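Local coordinates for protein dITP/XTP pyrophosphatase (Coxiella burnetii, PDB 3TQU) that probably hydrolyses non-canonical purine nucleoside triphosphates such as XTP, dITP and ITP to monophosphate and diphosphate, clearing them from the nucleotide pool with the help of magnesium, at residues R101-L106 and G158-I162; T76-L80 and A108-D114; F49-I54 and H122-A126; E36-P40 and Q63-P67. One frame throughout, in Å; residues are numbered along the deposited sequence.

The four contacts show how an elongated HAM1 fold is fastened around one central sheet. Contacts 1 and 2 share helix 98-112 and touch directly, Val105 CG1 lying 3.6 Å from Ile77 CD1; contact 1 includes residues of the predicted substrate site. Contact 2 meets contact 3 on neighbouring strands 68-77 and 118-128, where Thr76 OG1 and His122 NE2 are 3.2 Å apart. Contact 3 lies close to the metal, the Phe49 side chain standing about 6 Å from the bound calcium ion, against about 11 Å for that of Tyr159 in contact 1. Contact 4 shares helix 49-64 with contact 3, and its centre lies about 34 Å from that of contact 1.

Contact 1: residues R101-L106 and G158-I162; sequences RIQKVL and GYDPI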
loop_
_atom_site.group_PDB
_atom_site.type_symbol
_atom_site.label_atom_id
_atom_site.label_comp_id
_atom_site.label_asym_id
_atom_site.label_seq_id
_atom_site.Cartn_x
_atom_site.Cartn_y
_atom_site.Cartn_z
ATOM N N ARG A 101 -17.627 -18.348 -12.971
ATOM C CA ARG A 101 -16.756 -18.058 -11.837
ATOM C C ARG A 101 -17.472 -18.292 -10.509
ATOM O O ARG A 101 -16.886 -18.822 -9.564
ATOM C CB ARG A 101 -16.224 -16.622 -11.917
ATOM C CG ARG A 101 -15.118 -16.433 -12.947
ATOM C CD ARG A 101 -14.640 -14.988 -13.010
ATOM N NE ARG A 101 -15.535 -14.154 -13.805
ATOM C CZ ARG A 101 -15.474 -14.048 -15.129
ATOM N NH1 ARG A 101 -14.556 -14.726 -15.807
ATOM N NH2 ARG A 101 -16.329 -13.267 -15.775
ATOM N N ILE A 102 -18.737 -17.889 -10.444
ATOM C CA ILE A 102 -19.553 -18.105 -9.255
ATOM C C ILE A 102 -19.639 -19.594 -8.937
ATOM O O ILE A 102 -19.527 -20.001 -7.778
ATOM C CB ILE A 102 -20.973 -17.537 -9.438
ATOM C CG1 ILE A 102 -20.939 -16.009 -9.394
ATOM C CG2 ILE A 102 -21.904 -18.073 -8.366
ATOM C CD1 ILE A 102 -22.207 -15.352 -9.882
ATOM N N GLN A 103 -19.826 -20.405 -9.972
ATOM C CA GLN A 103 -19.942 -21.847 -9.789
ATOM C C GLN A 103 -18.634 -22.478 -9.328
ATOM O O GLN A 103 -18.639 -23.401 -8.515
ATOM C CB GLN A 103 -20.445 -22.520 -11.068
ATOM C CG GLN A 103 -21.933 -22.329 -11.296
ATOM C CD GLN A 103 -22.762 -22.845 -10.135
ATOM O OE1 GLN A 103 -22.519 -23.939 -9.627
ATOM N NE2 GLN A 103 -23.738 -22.054 -9.701
ATOM N N LYS A 104 -17.514 -21.982 -9.845
ATOM C CA LYS A 104 -16.216 -22.511 -9.445
ATOM C C LYS A 104 -15.927 -22.201 -7.978
ATOM O O LYS A 104 -15.389 -23.037 -7.251
ATOM C CB LYS A 104 -15.102 -21.980 -10.348
ATOM C CG LYS A 104 -13.747 -22.620 -10.077
ATOM C CD LYS A 104 -12.932 -22.764 -11.353
ATOM C CE LYS A 104 -11.623 -23.499 -11.094
ATOM N NZ LYS A 104 -10.736 -22.763 -10.149
ATOM N N VAL A 105 -16.290 -21.000 -7.542
ATOM C CA VAL A 105 -16.138 -20.635 -6.139
ATOM C C VAL A 105 -16.997 -21.525 -5.247
ATOM O O VAL A 105 -16.539 -22.007 -4.209
ATOM C CB VAL A 105 -16.492 -19.159 -5.896
ATOM C CG1 VAL A 105 -16.792 -18.914 -4.422
ATOM C CG2 VAL A 105 -15.360 -18.265 -6.377
ATOM N N LEU A 106 -18.242 -21.747 -5.659
ATOM C CA LEU A 106 -19.154 -22.589 -4.895
ATOM C C LEU A 106 -18.643 -24.027 -4.809
ATOM O O LEU A 106 -18.720 -24.657 -3.755
ATOM C CB LEU A 106 -20.564 -22.552 -5.493
ATOM C CG LEU A 106 -21.323 -21.229 -5.365
ATOM C CD1 LEU A 106 -22.642 -21.271 -6.132
ATOM C CD2 LEU A 106 -21.562 -20.880 -3.902
ATOM N N GLY A 158 -20.238 -9.859 -11.439
ATOM C CA GLY A 158 -19.242 -10.739 -10.859
ATOM C C GLY A 158 -19.786 -11.589 -9.727
ATOM O O GLY A 158 -20.840 -12.215 -9.858
ATOM N N TYR A 159 -19.064 -11.601 -8.610
ATOM C CA TYR A 159 -19.396 -12.465 -7.481
ATOM C C TYR A 159 -20.491 -11.892 -6.583
ATOM O O TYR A 159 -20.836 -12.491 -5.568
ATOM C CB TYR A 159 -18.146 -12.752 -6.646
ATOM C CG TYR A 159 -17.054 -13.491 -7.389
ATOM C CD1 TYR A 159 -17.186 -14.840 -7.697
ATOM C CD2 TYR A 159 -15.886 -12.845 -7.771
ATOM C CE1 TYR A 159 -16.188 -15.522 -8.377
ATOM C CE2 TYR A 159 -14.881 -13.520 -8.448
ATOM C CZ TYR A 159 -15.038 -14.857 -8.747
ATOM O OH TYR A 159 -14.040 -15.527 -9.420
ATOM N N ASP A 160 -21.037 -10.742 -6.961
ATOM C CA ASP A 160 -22.069 -10.087 -6.155
ATOM C C ASP A 160 -23.202 -11.010 -5.685
ATOM O O ASP A 160 -23.628 -10.922 -4.532
ATOM C CB ASP A 160 -22.640 -8.863 -6.879
ATOM C CG ASP A 160 -21.699 -7.675 -6.845
ATOM O OD1 ASP A 160 -20.710 -7.724 -6.083
ATOM O OD2 ASP A 160 -21.957 -6.687 -7.566
ATOM N N PRO A 161 -23.698 -11.894 -6.571
ATOM C CA PRO A 161 -24.813 -12.773 -6.193
ATOM C C PRO A 161 -24.509 -13.749 -5.049
ATOM O O PRO A 161 -25.450 -14.214 -4.408
ATOM C CB PRO A 161 -25.104 -13.547 -7.485
ATOM C CG PRO A 161 -24.617 -12.653 -8.574
ATOM C CD PRO A 161 -23.391 -11.992 -8.009
ATOM N N ILE A 162 -23.240 -14.061 -4.794
ATOM C CA ILE A 162 -22.908 -14.975 -3.698
ATOM C C ILE A 162 -22.196 -14.298 -2.527
ATOM O O ILE A 162 -21.739 -14.971 -1.605
ATOM C CB ILE A 162 -22.067 -16.190 -4.163
ATOM C CG1 ILE A 162 -20.768 -15.730 -4.830
ATOM C CG2 ILE A 162 -22.885 -17.091 -5.081
ATOM C CD1 ILE A 162 -19.828 -16.874 -5.184
#
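The predicted substrate-binding loop of this HAM1 enzyme meets one flank of helix 98-112 here, through Gly158, Tyr159, Pro161 and Ile162. Tyr159 and Ile162 are its main footholds, meeting Arg101, Ile102, Val105 and Leu106 over about a turn and a half of the helix. The tyrosine ring reaches the helix with its CE1 corner: Tyr159 CE1 is 3.5 Å from Val105 CG2, while the backbone O of Arg101 lies at the ring edge, in its plane. Beyond CE1 the phenol oxygen passes across the start of the arginine chain, Tyr159 OH coming within 3.5 Å of Arg101 CB; the two side chains cross at about a right angle, with guanidinium and ring planes 81° apart. Ile102 spreads its two branches over different partners. Its CD1 methyl reaches the backbone O of Gly158 at 3.4 Å and the Pro161 ring at CG, 3.8 Å away, whereas its CG2 meets Ile162 CG2 at 3.6 Å. Ile162 holds CG1 between its own backbone N and carbonyl carbon (chi1 58°), and from there CD1 extends to Val105 CG1 at 3.7 Å. Leu106 CD2 adds a looser touch on Ile162 CG2. The polar ends are settled elsewhere: Tyr159 OH is hydrogen-bonded to Ser88 O, Arg101 forms a salt bridge with Asp98, and Asp160 pairs with Lys180, both of them predicted substrate-binding residues. Apolar contacts thus join loop to helix, while the bond to Ser88 restrains the far end of the tyrosine ring; together they probably help to set the position of the substrate loop.

Contact 2: residues T76-L80 and A108-D114; sequences TIAAL and ALEAADD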
loop_
_atom_site.group_PDB
_atom_site.type_symbol
_atom_site.label_atom_id
_atom_site.label_comp_id
_atom_site.label_asym_id
_atom_site.label_seq_id
_atom_site.Cartn_x
_atom_site.Cartn_y
_atom_site.Cartn_z
ATOM N N THR A 76 -11.549 -12.329 -1.685
ATOM C CA THR A 76 -10.681 -13.244 -0.957
ATOM C C THR A 76 -11.529 -14.107 -0.035
ATOM O O THR A 76 -12.369 -13.600 0.700
ATOM C CB THR A 76 -9.622 -12.502 -0.125
ATOM O OG1 THR A 76 -10.265 -11.710 0.880
ATOM C CG2 THR A 76 -8.773 -11.603 -1.016
ATOM N N ILE A 77 -11.305 -15.414 -0.079
ATOM C CA ILE A 77 -12.092 -16.342 0.724
ATOM C C ILE A 77 -11.221 -17.092 1.727
ATOM O O ILE A 77 -10.287 -17.798 1.354
ATOM C CB ILE A 77 -12.870 -17.322 -0.170
ATOM C CG1 ILE A 77 -13.806 -16.538 -1.096
ATOM C CG2 ILE A 77 -13.652 -18.305 0.677
ATOM C CD1 ILE A 77 -14.546 -17.394 -2.116
ATOM N N ALA A 78 -11.545 -16.925 3.006
ATOM C CA ALA A 78 -10.735 -17.468 4.091
ATOM C C ALA A 78 -10.437 -18.955 3.921
ATOM O O ALA A 78 -9.286 -19.378 4.014
ATOM C CB ALA A 78 -11.399 -17.199 5.439
ATOM N N ALA A 79 -11.475 -19.744 3.666
ATOM C CA ALA A 79 -11.322 -21.190 3.540
ATOM C C ALA A 79 -10.481 -21.584 2.330
ATOM O O ALA A 79 -10.000 -22.711 2.246
ATOM C CB ALA A 79 -12.681 -21.868 3.484
ATOM N N LEU A 80 -10.310 -20.655 1.394
ATOM C CA LEU A 80 -9.531 -20.926 0.189
ATOM C C LEU A 80 -8.196 -20.187 0.192
ATOM O O LEU A 80 -7.653 -19.870 -0.866
ATOM C CB LEU A 80 -10.327 -20.558 -1.063
ATOM C CG LEU A 80 -11.670 -21.266 -1.237
ATOM C CD1 LEU A 80 -12.327 -20.853 -2.548
ATOM C CD2 LEU A 80 -11.487 -22.776 -1.174
ATOM N N ALA A 108 -15.462 -24.961 -5.126
ATOM C CA ALA A 108 -14.233 -24.921 -4.342
ATOM C C ALA A 108 -14.518 -24.971 -2.845
ATOM O O ALA A 108 -13.867 -25.708 -2.107
ATOM C CB ALA A 108 -13.421 -23.678 -4.689
ATOM N N LEU A 109 -15.489 -24.181 -2.398
ATOM C CA LEU A 109 -15.892 -24.203 -0.996
ATOM C C LEU A 109 -16.498 -25.555 -0.633
ATOM O O LEU A 109 -16.177 -26.134 0.405
ATOM C CB LEU A 109 -16.877 -23.072 -0.697
ATOM C CG LEU A 109 -16.237 -21.726 -0.357
ATOM C CD1 LEU A 109 -17.296 -20.652 -0.167
ATOM C CD2 LEU A 109 -15.378 -21.860 0.892
ATOM N N GLU A 110 -17.375 -26.051 -1.499
ATOM C CA GLU A 110 -17.962 -27.372 -1.324
ATOM C C GLU A 110 -16.885 -28.428 -1.096
ATOM O O GLU A 110 -17.013 -29.280 -0.218
ATOM C CB GLU A 110 -18.792 -27.742 -2.553
ATOM C CG GLU A 110 -18.944 -29.237 -2.768
ATOM C CD GLU A 110 -19.141 -29.592 -4.228
ATOM O OE1 GLU A 110 -20.284 -29.481 -4.720
ATOM O OE2 GLU A 110 -18.150 -29.977 -4.886
ATOM N N ALA A 111 -15.824 -28.361 -1.896
ATOM C CA ALA A 111 -14.754 -29.351 -1.846
ATOM C C ALA A 111 -13.865 -29.165 -0.621
ATOM O O ALA A 111 -13.388 -30.137 -0.036
ATOM C CB ALA A 111 -13.923 -29.298 -3.123
ATOM N N ALA A 112 -13.639 -27.912 -0.240
ATOM C CA ALA A 112 -12.838 -27.615 0.939
ATOM C C ALA A 112 -13.570 -28.062 2.199
ATOM O O ALA A 112 -12.971 -28.184 3.266
ATOM C CB ALA A 112 -12.526 -26.130 1.006
ATOM N N ASP A 113 -14.869 -28.310 2.051
ATOM C CA ASP A 113 -15.745 -28.646 3.170
ATOM C C ASP A 113 -15.279 -27.996 4.469
ATOM O O ASP A 113 -15.047 -28.673 5.471
ATOM C CB ASP A 113 -15.868 -30.162 3.338
ATOM C CG ASP A 113 -17.241 -30.581 3.829
ATOM O OD1 ASP A 113 -17.321 -31.533 4.634
ATOM O OD2 ASP A 113 -18.240 -29.960 3.406
ATOM N N ASP A 114 -15.137 -26.675 4.434
ATOM C CA ASP A 114 -14.717 -25.913 5.599
ATOM C C ASP A 114 -15.855 -25.001 6.038
ATOM O O ASP A 114 -16.277 -24.117 5.293
ATOM C CB ASP A 114 -13.467 -25.095 5.276
ATOM C CG ASP A 114 -12.716 -24.663 6.519
ATOM O OD1 ASP A 114 -12.842 -25.345 7.557
ATOM O OD2 ASP A 114 -11.993 -23.646 6.455
#
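Leu109 CD2 and Ala79 CB meet at 3.7 Å, and this leucine methyl is one focus of the contact. The same Leu109 CD2 lies 4.0 Å from Ile77 CG2 and 4.3 Å from Leu80 CG, so three residues of 76-80 gather at one branch of Leu109. Leu80 faces the helix with a fork: CD1 approaches Ala108 CB at 3.7 Å, and CD2 turns to Ala112 CB at 4.1 Å, one helical turn further on. Its stem sets this up, with CG anti to the carbonyl carbon (chi1 -58°) and the chain extended to CD1. Farther along, Ala79 CB also touches the carboxylate of Asp114, whose OD2 is 3.5 Å away, a methyl-to-oxygen approach rather than a polar bond.

Backbone turns position these groups. Leu80 N is hydrogen-bonded to Ile77 O at 2.9 Å, closing the short 3-10 segment at Ala78 and Ala79 that presents the alanine methyl to the helix. On the other side the helix ends at Ala112; Asp113, with positive phi, leaves the helical path, and Asp114 follows with its carboxylate beside Ala79. Further out, Ile147 of strand 137-147 packs on both Ile77 and Leu109, and Tyr91 touches Leu80 and Ala108. The arrangement is that of a helix C-terminus seated on the end of a sheet strand: the turn leaving strand 68-77 packs against the last turn of helix 98-112 in the HAM1 fold.

Contact 3: residues F49-I54 and H122-A126; sequences FVENAI and HCVIA
This is a buried helix-on-sheet contact near the centre of the subunit, with the first turn and a half of helix 49-64 lying on strand 118-128. The axes of the two segments approach to 7.4 Å and run in similar directions, 35° apart. Alternate strand residues, His122, Val124 and Ala126, point at the helix. Val124 divides its methyls between two adjacent helix residues: its CG2 meets Phe49 CB at 3.7 Å, and its CG1, placed anti to the backbone N (chi1 -179°), comes 3.8 Å from Val50 CB. One turn along, two alanines meet, Ala53 CB lying 3.8 Å from Ala126 CB and 3.6 Å from the Val124 carbonyl O, while Ile54 CG1 flanks the same Ala126 methyl.

In the HAM1 fold this helix and its sheet border the metal site, and Phe49 packs against Asp72, a ligand of the bound calcium ion and the predicted proton acceptor; Asn52 ND2 is hydrogen-bonded to Asp72 OD2. At His122, earlier in the strand, the Phe49 ring makes contact through CD2 and CE2, Phe49 CE2 being 3.7 Å from His122 CB. The two rings are inclined by only 21°, yet they are slid so far apart, with centroids separated by 5.8 Å, that they barely overlap. Hydrogen bonds at ND1, with His140, and at NE2, with Thr76, restrain the rotation of the His122 ring. Helix 49-64 also faces the second subunit, where Val50 packs on Ile54 of that chain and Glu51 forms a salt bridge with its Arg58.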
loop_
_atom_site.group_PDB
_atom_site.type_symbol
_atom_site.label_atom_id
_atom_site.label_comp_id
_atom_site.label_asym_id
_atom_site.label_seq_id
_atom_site.Cartn_x
_atom_site.Cartn_y
_atom_site.Cartn_z
ATOM N N PHE A 49 -3.099 -6.984 -4.755
ATOM C CA PHE A 49 -3.848 -5.918 -5.412
ATOM C C PHE A 49 -3.008 -4.647 -5.487
ATOM O O PHE A 49 -2.975 -3.971 -6.519
ATOM C CB PHE A 49 -5.169 -5.642 -4.687
ATOM C CG PHE A 49 -6.037 -6.856 -4.525
ATOM C CD1 PHE A 49 -6.547 -7.512 -5.636
ATOM C CD2 PHE A 49 -6.352 -7.337 -3.261
ATOM C CE1 PHE A 49 -7.345 -8.633 -5.489
ATOM C CE2 PHE A 49 -7.150 -8.454 -3.111
ATOM C CZ PHE A 49 -7.648 -9.104 -4.225
ATOM N N VAL A 50 -2.315 -4.329 -4.399
ATOM C CA VAL A 50 -1.536 -3.098 -4.353
ATOM C C VAL A 50 -0.440 -3.088 -5.420
ATOM O O VAL A 50 -0.195 -2.065 -6.052
ATOM C CB VAL A 50 -0.940 -2.839 -2.953
ATOM C CG1 VAL A 50 -0.034 -3.980 -2.541
ATOM C CG2 VAL A 50 -0.191 -1.520 -2.933
ATOM N N GLU A 51 0.204 -4.231 -5.634
ATOM C CA GLU A 51 1.224 -4.334 -6.677
ATOM C C GLU A 51 0.663 -4.069 -8.075
ATOM O O GLU A 51 1.297 -3.402 -8.895
ATOM C CB GLU A 51 1.915 -5.701 -6.630
ATOM C CG GLU A 51 2.949 -5.817 -5.515
ATOM C CD GLU A 51 3.463 -7.229 -5.338
ATOM O OE1 GLU A 51 2.635 -8.131 -5.105
ATOM O OE2 GLU A 51 4.690 -7.439 -5.434
ATOM N N ASN A 52 -0.521 -4.598 -8.349
ATOM C CA ASN A 52 -1.148 -4.392 -9.648
ATOM C C ASN A 52 -1.619 -2.952 -9.822
ATOM O O ASN A 52 -1.478 -2.365 -10.898
ATOM C CB ASN A 52 -2.299 -5.379 -9.854
ATOM C CG ASN A 52 -1.811 -6.794 -10.108
ATOM O OD1 ASN A 52 -0.771 -6.998 -10.738
ATOM N ND2 ASN A 52 -2.558 -7.778 -9.618
ATOM N N ALA A 53 -2.164 -2.383 -8.752
ATOM C CA ALA A 53 -2.597 -0.992 -8.765
ATOM C C ALA A 53 -1.426 -0.081 -9.111
ATOM O O ALA A 53 -1.558 0.838 -9.922
ATOM C CB ALA A 53 -3.199 -0.604 -7.416
ATOM N N ILE A 54 -0.272 -0.345 -8.505
ATOM C CA ILE A 54 0.920 0.452 -8.781
ATOM C C ILE A 54 1.419 0.237 -10.205
ATOM O O ILE A 54 1.754 1.195 -10.904
ATOM C CB ILE A 54 2.048 0.154 -7.774
ATOM C CG1 ILE A 54 1.687 0.744 -6.409
ATOM C CG2 ILE A 54 3.358 0.733 -8.260
ATOM C CD1 ILE A 54 2.560 0.261 -5.281
ATOM N N HIS A 122 -11.894 -6.590 -1.723
ATOM C CA HIS A 122 -10.842 -5.601 -1.523
ATOM C C HIS A 122 -10.755 -4.666 -2.713
ATOM O O HIS A 122 -10.856 -5.100 -3.863
ATOM C CB HIS A 122 -9.485 -6.281 -1.331
ATOM C CG HIS A 122 -9.403 -7.131 -0.105
ATOM N ND1 HIS A 122 -8.808 -6.698 1.061
ATOM C CD2 HIS A 122 -9.841 -8.388 0.139
ATOM C CE1 HIS A 122 -8.882 -7.654 1.970
ATOM N NE2 HIS A 122 -9.504 -8.691 1.436
ATOM N N CYS A 123 -10.558 -3.381 -2.435
ATOM C CA CYS A 123 -10.245 -2.416 -3.478
ATOM C C CYS A 123 -9.035 -1.597 -3.061
ATOM O O CYS A 123 -9.059 -0.923 -2.029
ATOM C CB CYS A 123 -11.424 -1.484 -3.744
ATOM S SG CYS A 123 -11.033 -0.168 -4.928
ATOM N N VAL A 124 -7.977 -1.660 -3.860
ATOM C CA VAL A 124 -6.775 -0.896 -3.569
ATOM C C VAL A 124 -6.548 0.108 -4.683
ATOM O O VAL A 124 -6.414 -0.264 -5.849
ATOM C CB VAL A 124 -5.534 -1.800 -3.436
ATOM C CG1 VAL A 124 -4.294 -0.959 -3.103
ATOM C CG2 VAL A 124 -5.762 -2.863 -2.372
ATOM N N ILE A 125 -6.521 1.381 -4.309
ATOM C CA ILE A 125 -6.292 2.470 -5.243
ATOM C C ILE A 125 -4.882 3.000 -5.043
ATOM O O ILE A 125 -4.438 3.199 -3.909
ATOM C CB ILE A 125 -7.307 3.612 -5.012
ATOM C CG1 ILE A 125 -8.724 3.119 -5.307
ATOM C CG2 ILE A 125 -6.969 4.829 -5.868
ATOM C CD1 ILE A 125 -9.811 4.136 -5.009
ATOM N N ALA A 126 -4.172 3.209 -6.143
ATOM C CA ALA A 126 -2.858 3.832 -6.084
ATOM C C ALA A 126 -2.862 5.103 -6.916
ATOM O O ALA A 126 -3.293 5.098 -8.067
ATOM C CB ALA A 126 -1.781 2.871 -6.574
#

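Contact 4: residues E36-P40 and Q63-P67; sequences EFSVP and QTGLP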
loop_
_atom_site.group_PDB
_atom_site.type_symbol
_atom_site.label_atom_id
_atom_site.label_comp_id
_atom_site.label_asym_id
_atom_site.label_seq_id
_atom_site.Cartn_x
_atom_site.Cartn_y
_atom_site.Cartn_z
ATOM N N GLU A 36 -7.431 8.149 -23.757
ATOM C CA GLU A 36 -7.427 9.450 -24.422
ATOM C C GLU A 36 -6.014 9.887 -24.790
ATOM O O GLU A 36 -5.820 10.890 -25.480
ATOM C CB GLU A 36 -8.108 10.501 -23.548
ATOM C CG GLU A 36 -9.621 10.376 -23.531
ATOM C CD GLU A 36 -10.227 10.585 -24.907
ATOM O OE1 GLU A 36 -10.134 11.715 -25.428
ATOM O OE2 GLU A 36 -10.785 9.620 -25.471
ATOM N N PHE A 37 -5.037 9.120 -24.315
ATOM C CA PHE A 37 -3.631 9.330 -24.642
ATOM C C PHE A 37 -3.123 8.153 -25.460
ATOM O O PHE A 37 -1.926 8.032 -25.718
ATOM C CB PHE A 37 -2.797 9.445 -23.365
ATOM C CG PHE A 37 -3.089 10.673 -22.554
ATOM C CD1 PHE A 37 -2.305 11.808 -22.686
ATOM C CD2 PHE A 37 -4.145 10.695 -21.661
ATOM C CE1 PHE A 37 -2.569 12.942 -21.939
ATOM C CE2 PHE A 37 -4.416 11.826 -20.913
ATOM C CZ PHE A 37 -3.628 12.950 -21.052
ATOM N N SER A 38 -4.046 7.278 -25.848
ATOM C CA SER A 38 -3.713 6.064 -26.583
ATOM C C SER A 38 -2.727 5.176 -25.831
ATOM O O SER A 38 -1.841 4.567 -26.432
ATOM C CB SER A 38 -3.183 6.403 -27.976
ATOM O OG SER A 38 -4.185 7.052 -28.738
ATOM N N VAL A 39 -2.890 5.104 -24.513
ATOM C CA VAL A 39 -2.083 4.215 -23.689
ATOM C C VAL A 39 -2.682 2.812 -23.693
ATOM O O VAL A 39 -3.859 2.636 -23.378
ATOM C CB VAL A 39 -2.001 4.714 -22.233
ATOM C CG1 VAL A 39 -1.191 3.750 -21.380
ATOM C CG2 VAL A 39 -1.403 6.115 -22.185
ATOM N N PRO A 40 -1.874 1.807 -24.054
ATOM C CA PRO A 40 -2.359 0.425 -24.048
ATOM C C PRO A 40 -2.427 -0.137 -22.629
ATOM O O PRO A 40 -1.741 0.365 -21.736
ATOM C CB PRO A 40 -1.293 -0.316 -24.854
ATOM C CG PRO A 40 -0.048 0.468 -24.625
ATOM C CD PRO A 40 -0.475 1.907 -24.505
ATOM N N GLN A 63 3.621 6.982 -19.575
ATOM C CA GLN A 63 3.268 7.265 -20.961
ATOM C C GLN A 63 2.677 8.658 -21.169
ATOM O O GLN A 63 2.890 9.276 -22.214
ATOM C CB GLN A 63 2.301 6.204 -21.490
ATOM C CG GLN A 63 2.773 4.787 -21.262
ATOM C CD GLN A 63 4.210 4.585 -21.696
ATOM O OE1 GLN A 63 5.008 3.988 -20.973
ATOM N NE2 GLN A 63 4.547 5.079 -22.882
ATOM N N THR A 64 1.937 9.152 -20.181
ATOM C CA THR A 64 1.220 10.416 -20.336
ATOM C C THR A 64 1.978 11.631 -19.802
ATOM O O THR A 64 1.773 12.749 -20.270
ATOM C CB THR A 64 -0.171 10.364 -19.676
ATOM O OG1 THR A 64 -0.025 10.185 -18.262
ATOM C CG2 THR A 64 -0.990 9.221 -20.253
ATOM N N GLY A 65 2.849 11.413 -18.822
ATOM C CA GLY A 65 3.562 12.513 -18.197
ATOM C C GLY A 65 2.730 13.220 -17.141
ATOM O O GLY A 65 3.155 14.229 -16.576
ATOM N N LEU A 66 1.539 12.690 -16.874
ATOM C CA LEU A 66 0.648 13.255 -15.865
ATOM C C LEU A 66 0.579 12.334 -14.651
ATOM O O LEU A 66 0.977 11.176 -14.735
ATOM C CB LEU A 66 -0.759 13.426 -16.437
ATOM C CG LEU A 66 -1.027 14.470 -17.520
ATOM C CD1 LEU A 66 -2.488 14.407 -17.927
ATOM C CD2 LEU A 66 -0.668 15.865 -17.041
ATOM N N PRO A 67 0.073 12.848 -13.517
ATOM C CA PRO A 67 -0.244 11.971 -12.385
ATOM C C PRO A 67 -1.241 10.915 -12.845
ATOM O O PRO A 67 -2.033 11.191 -13.740
ATOM C CB PRO A 67 -0.914 12.916 -11.385
ATOM C CG PRO A 67 -0.412 14.275 -11.745
ATOM C CD PRO A 67 -0.232 14.261 -13.230
#
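One face of the Phe37 ring carries the methyl of Thr64: Thr64 CG2 stands 3.8 Å from the centroid of the Phe37 ring and 27° off the ring normal, a CH-pi contact displaced toward the rim. The displacement is toward the root of the ring, for Thr64 CG2 comes within 3.4 Å of Phe37 CG. At the far end of the ring Leu66 CD1 approaches Phe37 CZ obliquely, at 3.6 Å. Thr64 and Leu66 thus touch opposite ends of the phenylalanine ring, and each side chain crosses it at about a right angle. Thr64 is oriented for this by its first torsion (chi1 64°), which tucks OG1 between the backbone N and the carbonyl carbon and leaves CG2 anti to the carbonyl carbon, directed at the ring. Thr64 OG1 accepts from Leu66 N at 3.3 Å, nearly straight at 163°, which makes an ST turn, and it is also hydrogen-bonded to Ala60 O. This turn lies at the C-terminal end of helix 49-64, where Gly65, with positive phi, leads the chain from the helix toward strand 68-77; the partner segment belongs to the loop between strand 29-33 and the same helix. Val39 completes the contact beside the ring: Val39 CG2 meets Thr64 CG2 at 3.7 Å and Gln63 CB at 3.8 Å. The Gln63 chain then bends at chi2, carrying its amide away from the loop. Val8 of strand 5-9 packs on Phe37, Thr64 and Leu66, while Pro40 O is hydrogen-bonded to His59 NE2 of the helix.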